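Local coordinates for protein neuraminidase (Influenza A virus, PDB 4GDI) that assembles into tetramers on a bat influenza virus and may remove terminal sialic acid from glycoconjugates, though its putative active site has diverged, at residues Glu17-Phe28 against Glu355-Pro365; Phe106-Leu114 against Phe124-Glu132. All coordinates share one frame; numbering follows the deposited sequence.

In the fold
Both contacts pair antiparallel strands within four-stranded sheets of the beta-propeller, but in different blades, with centres about 28 Å apart. Interaction 1 joins the two ends of the chain, bringing an outermost strand, from near the N-terminus, against an inner strand from near the C-terminus; it is only partly buried, and two bulges interrupt it. Interaction 2, nested within the loop so closed, links the two strands of a local hairpin, the inner pair of their sheet, and is buried. Hydroxyls, a water and a proline-phenylalanine CH-pi contact mark the first, a tyrosine-aspartate bond the second; aliphatic packing occurs in both. The tetramer brings the two regions together: Met126 packs on Pro23 of a neighbouring subunit, and Val22 on Phe124 of another.

Interaction 1. Residues Glu17-Phe28 against Glu355-Pro365; sequences EVKGWVPTHRGF and ELSTFCGINSP. With GOL (glycerol), chain T.
Pairing of Val22 with Cys360 and of Gly20 with Ile362 sets strand 20-23 as the outer member of the sheet that closes the propeller ring. Lys19 N and, weakly, Gly20 N share Ile362 O in a first classic bulge. Val22 and Cys360 exchange backbone bonds in both directions. A second classic bulge follows, where the N-H groups of Thr24 and His25 converge on Thr358 O; that of Thr24 is the firm bond (N to O 2.9 Å), that of His25 a weak one. Each threonine hydroxyl sits between its own backbone N and carbonyl carbon (chi1 54° and 59°), which turns Thr24 OG1 onto Thr358 OG1 at 2.8 Å with the side chains crossing at about a right angle. A glycerol, probably from the crystallisation liquor, bonds through O1 to Thr358 OG1 (2.9 Å). Pro23 CB lies over one face of the Phe359 ring, 4.0 Å from its centroid, a CH-pi contact. Toward the other end Val22 CG2 meets Ile362 CG2 at 3.6 Å. A water at the imidazole edge, in the ring plane, lies 2.8 Å from His25 NE2 and 2.7 Å from Leu356 O. A disulfide ties Cys360 to Cys338. Closing one blade with strands from both chain ends is a device of many beta-propellers.

Interaction 2. Residues Phe106-Leu114 against Phe124-Glu132; sequences FDGLKWTVL and FIMIKYGEE
With Tyr129 CG anti to the backbone N (chi1 -172°) and Asp107 CG set between its own N and carbonyl carbon (chi1 68°), the phenol and the carboxylate meet beside the strand pair. Tyr129 OH donates over a short 2.5 Å to the syn lone pair of Asp107 OD2, with the carboxylate plane turned 65° from the ring. Asp107 OD1 accepts from Leu109 N (2.7 Å), an Asx turn, and from Lys110 N (2.9 Å), which extends it to an Asx motif; the two donors come from opposite faces of the plane and hold the carboxylate in place. Lys110 CB rests over one face of the Tyr129 ring, 3.7 Å from its centroid, while Thr112 OG1 lies at the ring edge, 3.3 Å from Tyr129 CD1. Farther along, Val113 and Lys128 form a hydrogen-bonded antiparallel pair, and Gly130, second residue of the type II' turn Tyr129-Glu132, donates its N-H to Trp111 O. Leu114 CD2 lies alongside Ile127 CG1 at 3.9 Å; Leu114 also touches Val161 of the adjacent blade. Three donors meet the Asp107 carboxylate, which would favour its ionised form; the two N-H groups position it as acceptor, and the O-H bond with Lys110 CB over the ring steadies the phenol against the loop before strand 111-114.

Interaction 1. Residues Glu17-Phe28 against Glu355-Pro365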
loop_
_atom_site.group_PDB
_atom_site.type_symbol
_atom_site.label_atom_id
_atom_site.label_comp_id
_atom_site.label_asym_id
_atom_site.label_seq_id
_atom_site.Cartn_x
_atom_site.Cartn_y
_atom_site.Cartn_z
ATOM N N GLU A 17 30.631 -8.508 -18.353
ATOM C CA GLU A 17 30.685 -8.796 -19.782
ATOM C C GLU A 17 29.253 -8.890 -20.293
ATOM O O GLU A 17 28.405 -9.515 -19.648
ATOM C CB GLU A 17 31.402 -10.115 -20.050
ATOM C CG GLU A 17 32.917 -10.030 -20.059
ATOM C CD GLU A 17 33.528 -10.967 -21.088
ATOM O OE1 GLU A 17 33.539 -12.195 -20.842
ATOM O OE2 GLU A 17 33.976 -10.475 -22.149
ATOM N N VAL A 18 28.976 -8.277 -21.439
ATOM C CA VAL A 18 27.627 -8.350 -22.010
ATOM C C VAL A 18 27.608 -9.122 -23.321
ATOM O O VAL A 18 28.181 -8.678 -24.314
ATOM C CB VAL A 18 27.040 -6.960 -22.254
ATOM C CG1 VAL A 18 25.683 -7.076 -22.971
ATOM C CG2 VAL A 18 26.909 -6.196 -20.953
ATOM N N LYS A 19 26.927 -10.265 -23.321
ATOM C CA LYS A 19 26.830 -11.109 -24.511
ATOM C C LYS A 19 25.380 -11.308 -24.908
ATOM O O LYS A 19 25.081 -11.974 -25.892
ATOM C CB LYS A 19 27.486 -12.463 -24.255
ATOM C CG LYS A 19 28.949 -12.354 -23.861
ATOM C CD LYS A 19 29.611 -13.714 -23.700
ATOM C CE LYS A 19 30.781 -13.633 -22.723
ATOM N NZ LYS A 19 31.772 -14.726 -22.909
ATOM N N GLY A 20 24.472 -10.725 -24.139
ATOM C CA GLY A 20 23.064 -10.795 -24.468
ATOM C C GLY A 20 22.250 -9.770 -23.708
ATOM O O GLY A 20 22.767 -9.092 -22.825
ATOM N N TRP A 21 20.972 -9.663 -24.055
ATOM C CA TRP A 21 20.069 -8.748 -23.368
ATOM C C TRP A 21 18.751 -9.453 -23.133
ATOM O O TRP A 21 18.171 -10.015 -24.056
ATOM C CB TRP A 21 19.828 -7.513 -24.225
ATOM C CG TRP A 21 21.085 -6.767 -24.593
ATOM C CD1 TRP A 21 21.848 -6.947 -25.709
ATOM C CD2 TRP A 21 21.705 -5.718 -23.849
ATOM N NE1 TRP A 21 22.899 -6.066 -25.708
ATOM C CE2 TRP A 21 22.839 -5.308 -24.572
ATOM C CE3 TRP A 21 21.414 -5.088 -22.640
ATOM C CZ2 TRP A 21 23.681 -4.296 -24.122
ATOM C CZ3 TRP A 21 22.251 -4.084 -22.202
ATOM C CH2 TRP A 21 23.368 -3.703 -22.937
ATOM N N VAL A 22 18.267 -9.411 -21.903
ATOM C CA VAL A 22 17.013 -10.059 -21.575
ATOM C C VAL A 22 16.039 -9.073 -20.945
ATOM O O VAL A 22 16.446 -8.180 -20.196
ATOM C CB VAL A 22 17.226 -11.267 -20.637
ATOM C CG1 VAL A 22 18.072 -12.323 -21.333
ATOM C CG2 VAL A 22 17.870 -10.836 -19.337
ATOM N N PRO A 23 14.737 -9.227 -21.250
ATOM C CA PRO A 23 13.750 -8.318 -20.669
ATOM C C PRO A 23 13.499 -8.634 -19.197
ATOM O O PRO A 23 13.221 -9.787 -18.848
ATOM C CB PRO A 23 12.487 -8.597 -21.499
ATOM C CG PRO A 23 12.647 -10.015 -21.947
ATOM C CD PRO A 23 14.126 -10.214 -22.152
ATOM N N THR A 24 13.590 -7.631 -18.337
ATOM C CA THR A 24 13.293 -7.849 -16.935
ATOM C C THR A 24 11.882 -7.347 -16.643
ATOM O O THR A 24 11.291 -7.711 -15.639
ATOM C CB THR A 24 14.303 -7.157 -16.022
ATOM O OG1 THR A 24 14.378 -5.769 -16.364
ATOM C CG2 THR A 24 15.673 -7.786 -16.169
ATOM N N HIS A 25 11.343 -6.535 -17.550
ATOM C CA HIS A 25 10.008 -5.981 -17.396
ATOM C C HIS A 25 9.481 -5.623 -18.771
ATOM O O HIS A 25 10.041 -4.785 -19.456
ATOM C CB HIS A 25 10.047 -4.752 -16.465
ATOM C CG HIS A 25 8.788 -3.934 -16.466
ATOM N ND1 HIS A 25 7.765 -4.137 -15.565
ATOM C CD2 HIS A 25 8.403 -2.889 -17.241
ATOM C CE1 HIS A 25 6.795 -3.267 -15.796
ATOM N NE2 HIS A 25 7.156 -2.498 -16.807
ATOM N N ARG A 26 8.431 -6.300 -19.208
ATOM C CA ARG A 26 7.733 -5.866 -20.403
ATOM C C ARG A 26 6.763 -4.776 -19.991
ATOM O O ARG A 26 6.236 -4.783 -18.877
ATOM C CB ARG A 26 7.001 -7.033 -21.054
ATOM C CG ARG A 26 7.933 -8.153 -21.414
ATOM C CD ARG A 26 7.234 -9.266 -22.129
ATOM N NE ARG A 26 6.890 -8.873 -23.484
ATOM C CZ ARG A 26 6.657 -9.732 -24.464
ATOM N NH1 ARG A 26 6.730 -11.036 -24.235
ATOM N NH2 ARG A 26 6.351 -9.282 -25.668
ATOM N N GLY A 27 6.541 -3.817 -20.869
ATOM C CA GLY A 27 5.560 -2.792 -20.581
ATOM C C GLY A 27 4.226 -3.463 -20.332
ATOM O O GLY A 27 3.966 -4.546 -20.849
ATOM N N PHE A 28 3.378 -2.837 -19.530
ATOM C CA PHE A 28 2.040 -3.366 -19.346
ATOM C C PHE A 28 1.374 -3.395 -20.732
ATOM O O PHE A 28 1.529 -2.459 -21.517
ATOM C CB PHE A 28 1.281 -2.543 -18.300
ATOM C CG PHE A 28 1.764 -2.794 -16.891
ATOM C CD1 PHE A 28 2.833 -2.079 -16.367
ATOM C CD2 PHE A 28 1.179 -3.778 -16.109
ATOM C CE1 PHE A 28 3.295 -2.327 -15.074
ATOM C CE2 PHE A 28 1.639 -4.038 -14.817
ATOM C CZ PHE A 28 2.695 -3.310 -14.302
ATOM N N GLU A 355 4.562 2.681 -23.135
ATOM C CA GLU A 355 4.850 1.954 -21.921
ATOM C C GLU A 355 6.329 1.563 -21.925
ATOM O O GLU A 355 6.872 1.155 -22.955
ATOM C CB GLU A 355 3.949 0.719 -21.852
ATOM C CG GLU A 355 2.587 0.997 -21.221
ATOM C CD GLU A 355 2.708 1.364 -19.754
ATOM O OE1 GLU A 355 3.443 0.655 -19.028
ATOM O OE2 GLU A 355 2.085 2.367 -19.336
ATOM N N LEU A 356 6.988 1.703 -20.787
ATOM C CA LEU A 356 8.409 1.392 -20.703
ATOM C C LEU A 356 8.587 -0.098 -20.481
ATOM O O LEU A 356 7.946 -0.684 -19.614
ATOM C CB LEU A 356 9.086 2.131 -19.540
ATOM C CG LEU A 356 9.474 3.598 -19.672
ATOM C CD1 LEU A 356 10.454 3.965 -18.545
ATOM C CD2 LEU A 356 10.070 3.938 -21.045
ATOM N N SER A 357 9.446 -0.704 -21.280
ATOM C CA SER A 357 9.983 -2.008 -20.946
ATOM C C SER A 357 11.449 -1.811 -20.545
ATOM O O SER A 357 12.054 -0.768 -20.822
ATOM C CB SER A 357 9.886 -2.935 -22.144
ATOM O OG SER A 357 10.798 -2.510 -23.137
ATOM N N THR A 358 12.022 -2.808 -19.896
ATOM C CA THR A 358 13.417 -2.724 -19.473
ATOM C C THR A 358 14.134 -4.020 -19.823
ATOM O O THR A 358 13.528 -5.089 -19.783
ATOM C CB THR A 358 13.556 -2.487 -17.954
ATOM O OG1 THR A 358 12.919 -3.543 -17.237
ATOM C CG2 THR A 358 12.952 -1.176 -17.526
ATOM N N PHE A 359 15.419 -3.900 -20.163
ATOM C CA PHE A 359 16.260 -5.019 -20.579
ATOM C C PHE A 359 17.601 -4.864 -19.869
ATOM O O PHE A 359 18.119 -3.764 -19.767
ATOM C CB PHE A 359 16.532 -4.980 -22.086
ATOM C CG PHE A 359 15.373 -5.396 -22.937
ATOM C CD1 PHE A 359 14.353 -4.514 -23.219
ATOM C CD2 PHE A 359 15.317 -6.674 -23.471
ATOM C CE1 PHE A 359 13.292 -4.900 -24.015
ATOM C CE2 PHE A 359 14.264 -7.061 -24.273
ATOM C CZ PHE A 359 13.252 -6.173 -24.542
ATOM N N CYS A 360 18.165 -5.959 -19.396
ATOM C CA CYS A 360 19.478 -5.909 -18.755
ATOM C C CYS A 360 20.475 -6.808 -19.474
ATOM O O CYS A 360 20.100 -7.830 -20.062
ATOM C CB CYS A 360 19.365 -6.310 -17.289
ATOM S SG CYS A 360 18.457 -5.116 -16.298
ATOM N N GLY A 361 21.745 -6.417 -19.434
ATOM C CA GLY A 361 22.792 -7.201 -20.058
ATOM C C GLY A 361 23.035 -8.472 -19.272
ATOM O O GLY A 361 22.884 -8.480 -18.062
ATOM N N ILE A 362 23.376 -9.557 -19.963
ATOM C CA ILE A 362 23.740 -10.805 -19.290
ATOM C C ILE A 362 25.060 -11.254 -19.875
ATOM O O ILE A 362 25.384 -10.910 -20.999
ATOM C CB ILE A 362 22.696 -11.932 -19.475
ATOM C CG1 ILE A 362 22.437 -12.178 -20.967
ATOM C CG2 ILE A 362 21.389 -11.584 -18.760
ATOM C CD1 ILE A 362 21.651 -13.444 -21.271
ATOM N N ASN A 363 25.812 -12.032 -19.113
ATOM C CA ASN A 363 27.146 -12.445 -19.532
ATOM C C ASN A 363 27.153 -13.761 -20.307
ATOM O O ASN A 363 28.185 -14.417 -20.394
ATOM C CB ASN A 363 28.060 -12.563 -18.312
ATOM C CG ASN A 363 27.500 -13.497 -17.251
ATOM O OD1 ASN A 363 26.791 -14.461 -17.561
ATOM N ND2 ASN A 363 27.807 -13.207 -15.990
ATOM N N SER A 364 26.004 -14.140 -20.861
ATOM C CA SER A 364 25.901 -15.351 -21.667
ATOM C C SER A 364 25.104 -15.062 -22.914
ATOM O O SER A 364 24.177 -14.262 -22.890
ATOM C CB SER A 364 25.214 -16.473 -20.889
ATOM O OG SER A 364 25.911 -16.755 -19.693
ATOM N N PRO A 365 25.460 -15.715 -24.021
ATOM C CA PRO A 365 24.643 -15.531 -25.223
ATOM C C PRO A 365 23.301 -16.250 -25.094
ATOM O O PRO A 365 23.197 -17.214 -24.348
ATOM C CB PRO A 365 25.502 -16.158 -26.323
ATOM C CG PRO A 365 26.349 -17.153 -25.617
ATOM C CD PRO A 365 26.626 -16.580 -24.265
HETATM C C1 GOL T . 13.520 -3.906 -13.382
HETATM O O1 GOL T . 13.284 -2.999 -14.437
HETATM C C2 GOL T . 15.015 -3.977 -13.105
HETATM O O2 GOL T . 15.609 -4.714 -14.143
HETATM C C3 GOL T . 15.314 -4.631 -11.758
HETATM O O3 GOL T . 14.696 -3.925 -10.712
HETATM O O HOH W 1 6.133 -0.028 -17.660
#

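Interaction 2. Residues Phe106-Leu114 against Phe124-Glu132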
loop_
_atom_site.group_PDB
_atom_site.type_symbol
_atom_site.label_atom_id
_atom_site.label_comp_id
_atom_site.label_asym_id
_atom_site.label_seq_id
_atom_site.Cartn_x
_atom_site.Cartn_y
_atom_site.Cartn_z
ATOM N N PHE A 106 19.654 8.341 -7.175
ATOM C CA PHE A 106 19.850 8.016 -5.761
ATOM C C PHE A 106 21.332 7.860 -5.471
ATOM O O PHE A 106 22.025 7.098 -6.147
ATOM C CB PHE A 106 19.121 6.707 -5.443
ATOM C CG PHE A 106 18.979 6.425 -3.972
ATOM C CD1 PHE A 106 18.044 7.114 -3.212
ATOM C CD2 PHE A 106 19.762 5.454 -3.359
ATOM C CE1 PHE A 106 17.894 6.846 -1.852
ATOM C CE2 PHE A 106 19.631 5.182 -1.996
ATOM C CZ PHE A 106 18.697 5.885 -1.242
ATOM N N ASP A 107 21.831 8.559 -4.456
ATOM C CA ASP A 107 23.270 8.562 -4.195
ATOM C C ASP A 107 23.717 7.549 -3.140
ATOM O O ASP A 107 24.906 7.482 -2.808
ATOM C CB ASP A 107 23.758 9.966 -3.818
ATOM C CG ASP A 107 23.239 10.446 -2.456
ATOM O OD1 ASP A 107 22.579 9.672 -1.726
ATOM O OD2 ASP A 107 23.516 11.620 -2.118
ATOM N N GLY A 108 22.773 6.762 -2.633
ATOM C CA GLY A 108 23.054 5.806 -1.575
ATOM C C GLY A 108 22.353 6.203 -0.285
ATOM O O GLY A 108 21.962 5.347 0.499
ATOM N N LEU A 109 22.187 7.508 -0.082
ATOM C CA LEU A 109 21.448 8.040 1.060
ATOM C C LEU A 109 20.096 8.625 0.694
ATOM O O LEU A 109 19.077 8.306 1.318
ATOM C CB LEU A 109 22.270 9.129 1.750
ATOM C CG LEU A 109 23.312 8.612 2.746
ATOM C CD1 LEU A 109 24.046 7.404 2.180
ATOM C CD2 LEU A 109 24.283 9.714 3.103
ATOM N N LYS A 110 20.088 9.504 -0.304
ATOM C CA LYS A 110 18.872 10.206 -0.666
ATOM C C LYS A 110 18.702 10.357 -2.188
ATOM O O LYS A 110 19.658 10.235 -2.938
ATOM C CB LYS A 110 18.867 11.585 -0.020
ATOM C CG LYS A 110 18.915 11.568 1.496
ATOM C CD LYS A 110 17.604 11.107 2.096
ATOM C CE LYS A 110 17.596 11.281 3.612
ATOM N NZ LYS A 110 16.266 10.959 4.203
ATOM N N TRP A 111 17.471 10.621 -2.620
ATOM C CA TRP A 111 17.203 10.983 -4.001
ATOM C C TRP A 111 17.526 12.440 -4.260
ATOM O O TRP A 111 17.087 13.316 -3.516
ATOM C CB TRP A 111 15.727 10.775 -4.341
ATOM C CG TRP A 111 15.353 9.350 -4.518
ATOM C CD1 TRP A 111 14.747 8.548 -3.602
ATOM C CD2 TRP A 111 15.556 8.546 -5.689
ATOM N NE1 TRP A 111 14.562 7.294 -4.124
ATOM C CE2 TRP A 111 15.040 7.265 -5.404
ATOM C CE3 TRP A 111 16.119 8.786 -6.950
ATOM C CZ2 TRP A 111 15.073 6.218 -6.332
ATOM C CZ3 TRP A 111 16.162 7.748 -7.871
ATOM C CH2 TRP A 111 15.646 6.471 -7.552
ATOM N N THR A 112 18.307 12.682 -5.307
ATOM C CA THR A 112 18.406 13.997 -5.923
ATOM C C THR A 112 17.462 14.016 -7.131
ATOM O O THR A 112 17.513 13.127 -7.987
ATOM C CB THR A 112 19.827 14.291 -6.415
ATOM O OG1 THR A 112 20.751 14.205 -5.322
ATOM C CG2 THR A 112 19.906 15.666 -7.031
ATOM N N VAL A 113 16.601 15.021 -7.182
ATOM C CA VAL A 113 15.637 15.172 -8.263
ATOM C C VAL A 113 15.773 16.574 -8.827
ATOM O O VAL A 113 15.812 17.533 -8.072
ATOM C CB VAL A 113 14.184 14.993 -7.752
ATOM C CG1 VAL A 113 13.183 15.282 -8.870
ATOM C CG2 VAL A 113 13.976 13.592 -7.165
ATOM N N LEU A 114 15.863 16.683 -10.146
ATOM C CA LEU A 114 15.859 17.972 -10.818
ATOM C C LEU A 114 14.657 18.079 -11.752
ATOM O O LEU A 114 14.303 17.120 -12.458
ATOM C CB LEU A 114 17.142 18.164 -11.636
ATOM C CG LEU A 114 18.503 18.128 -10.919
ATOM C CD1 LEU A 114 19.072 16.703 -10.862
ATOM C CD2 LEU A 114 19.459 19.061 -11.636
ATOM N N PHE A 124 13.413 27.830 -15.277
ATOM C CA PHE A 124 14.359 27.646 -14.192
ATOM C C PHE A 124 14.379 26.182 -13.761
ATOM O O PHE A 124 13.430 25.437 -13.981
ATOM C CB PHE A 124 14.005 28.549 -12.999
ATOM C CG PHE A 124 12.737 28.153 -12.303
ATOM C CD1 PHE A 124 11.509 28.474 -12.843
ATOM C CD2 PHE A 124 12.776 27.452 -11.105
ATOM C CE1 PHE A 124 10.342 28.095 -12.211
ATOM C CE2 PHE A 124 11.616 27.069 -10.477
ATOM C CZ PHE A 124 10.397 27.394 -11.027
ATOM N N ILE A 125 15.481 25.778 -13.146
ATOM C CA ILE A 125 15.595 24.443 -12.607
ATOM C C ILE A 125 15.612 24.521 -11.087
ATOM O O ILE A 125 16.195 25.456 -10.514
ATOM C CB ILE A 125 16.857 23.729 -13.174
ATOM C CG1 ILE A 125 16.551 23.224 -14.587
ATOM C CG2 ILE A 125 17.293 22.570 -12.267
ATOM C CD1 ILE A 125 17.779 22.743 -15.377
ATOM N N MET A 126 14.928 23.581 -10.436
ATOM C CA MET A 126 15.094 23.408 -9.000
ATOM C C MET A 126 15.508 21.976 -8.684
ATOM O O MET A 126 15.187 21.025 -9.417
ATOM C CB MET A 126 13.848 23.826 -8.204
ATOM C CG MET A 126 12.566 23.149 -8.573
ATOM S SD MET A 126 11.129 23.758 -7.619
ATOM C CE MET A 126 9.852 23.201 -8.738
ATOM N N ILE A 127 16.255 21.850 -7.596
ATOM C CA ILE A 127 16.836 20.590 -7.185
ATOM C C ILE A 127 16.333 20.289 -5.795
ATOM O O ILE A 127 16.311 21.165 -4.920
ATOM C CB ILE A 127 18.372 20.674 -7.169
ATOM C CG1 ILE A 127 18.860 21.235 -8.507
ATOM C CG2 ILE A 127 18.981 19.310 -6.863
ATOM C CD1 ILE A 127 20.358 21.400 -8.599
ATOM N N LYS A 128 15.913 19.047 -5.604
ATOM C CA LYS A 128 15.474 18.557 -4.305
ATOM C C LYS A 128 16.395 17.423 -3.868
ATOM O O LYS A 128 16.722 16.532 -4.666
ATOM C CB LYS A 128 14.031 18.068 -4.429
ATOM C CG LYS A 128 13.263 17.934 -3.134
ATOM C CD LYS A 128 11.796 17.660 -3.452
ATOM C CE LYS A 128 11.018 17.148 -2.244
ATOM N NZ LYS A 128 9.715 16.529 -2.638
ATOM N N TYR A 129 16.842 17.465 -2.618
ATOM C CA TYR A 129 17.608 16.362 -2.053
ATOM C C TYR A 129 16.801 15.861 -0.859
ATOM O O TYR A 129 16.548 16.608 0.076
ATOM C CB TYR A 129 19.002 16.829 -1.627
ATOM C CG TYR A 129 19.910 15.710 -1.211
ATOM C CD1 TYR A 129 20.415 14.824 -2.147
ATOM C CD2 TYR A 129 20.269 15.532 0.119
ATOM C CE1 TYR A 129 21.247 13.797 -1.778
ATOM C CE2 TYR A 129 21.105 14.506 0.498
ATOM C CZ TYR A 129 21.588 13.642 -0.449
ATOM O OH TYR A 129 22.411 12.608 -0.079
ATOM N N GLY A 130 16.373 14.608 -0.896
ATOM C CA GLY A 130 15.366 14.145 0.045
ATOM C C GLY A 130 14.101 14.993 -0.024
ATOM O O GLY A 130 13.550 15.220 -1.109
ATOM N N GLU A 131 13.663 15.477 1.139
ATOM C CA GLU A 131 12.443 16.272 1.298
ATOM C C GLU A 131 12.687 17.748 0.953
ATOM O O GLU A 131 11.751 18.534 0.802
ATOM C CB GLU A 131 11.979 16.147 2.762
ATOM C CG GLU A 131 10.706 16.909 3.165
ATOM C CD GLU A 131 10.364 16.757 4.667
ATOM O OE1 GLU A 131 10.377 15.622 5.185
ATOM O OE2 GLU A 131 10.082 17.773 5.336
ATOM N N GLU A 132 13.956 18.100 0.786
ATOM C CA GLU A 132 14.414 19.485 0.869
ATOM C C GLU A 132 14.790 20.100 -0.499
ATOM O O GLU A 132 15.661 19.582 -1.200
ATOM C CB GLU A 132 15.634 19.488 1.812
ATOM C CG GLU A 132 16.255 20.830 2.131
ATOM C CD GLU A 132 17.439 20.728 3.130
ATOM O OE1 GLU A 132 17.831 19.605 3.542
ATOM O OE2 GLU A 132 17.980 21.787 3.506
HETATM O O HOH W 2 14.353 14.355 -3.564
#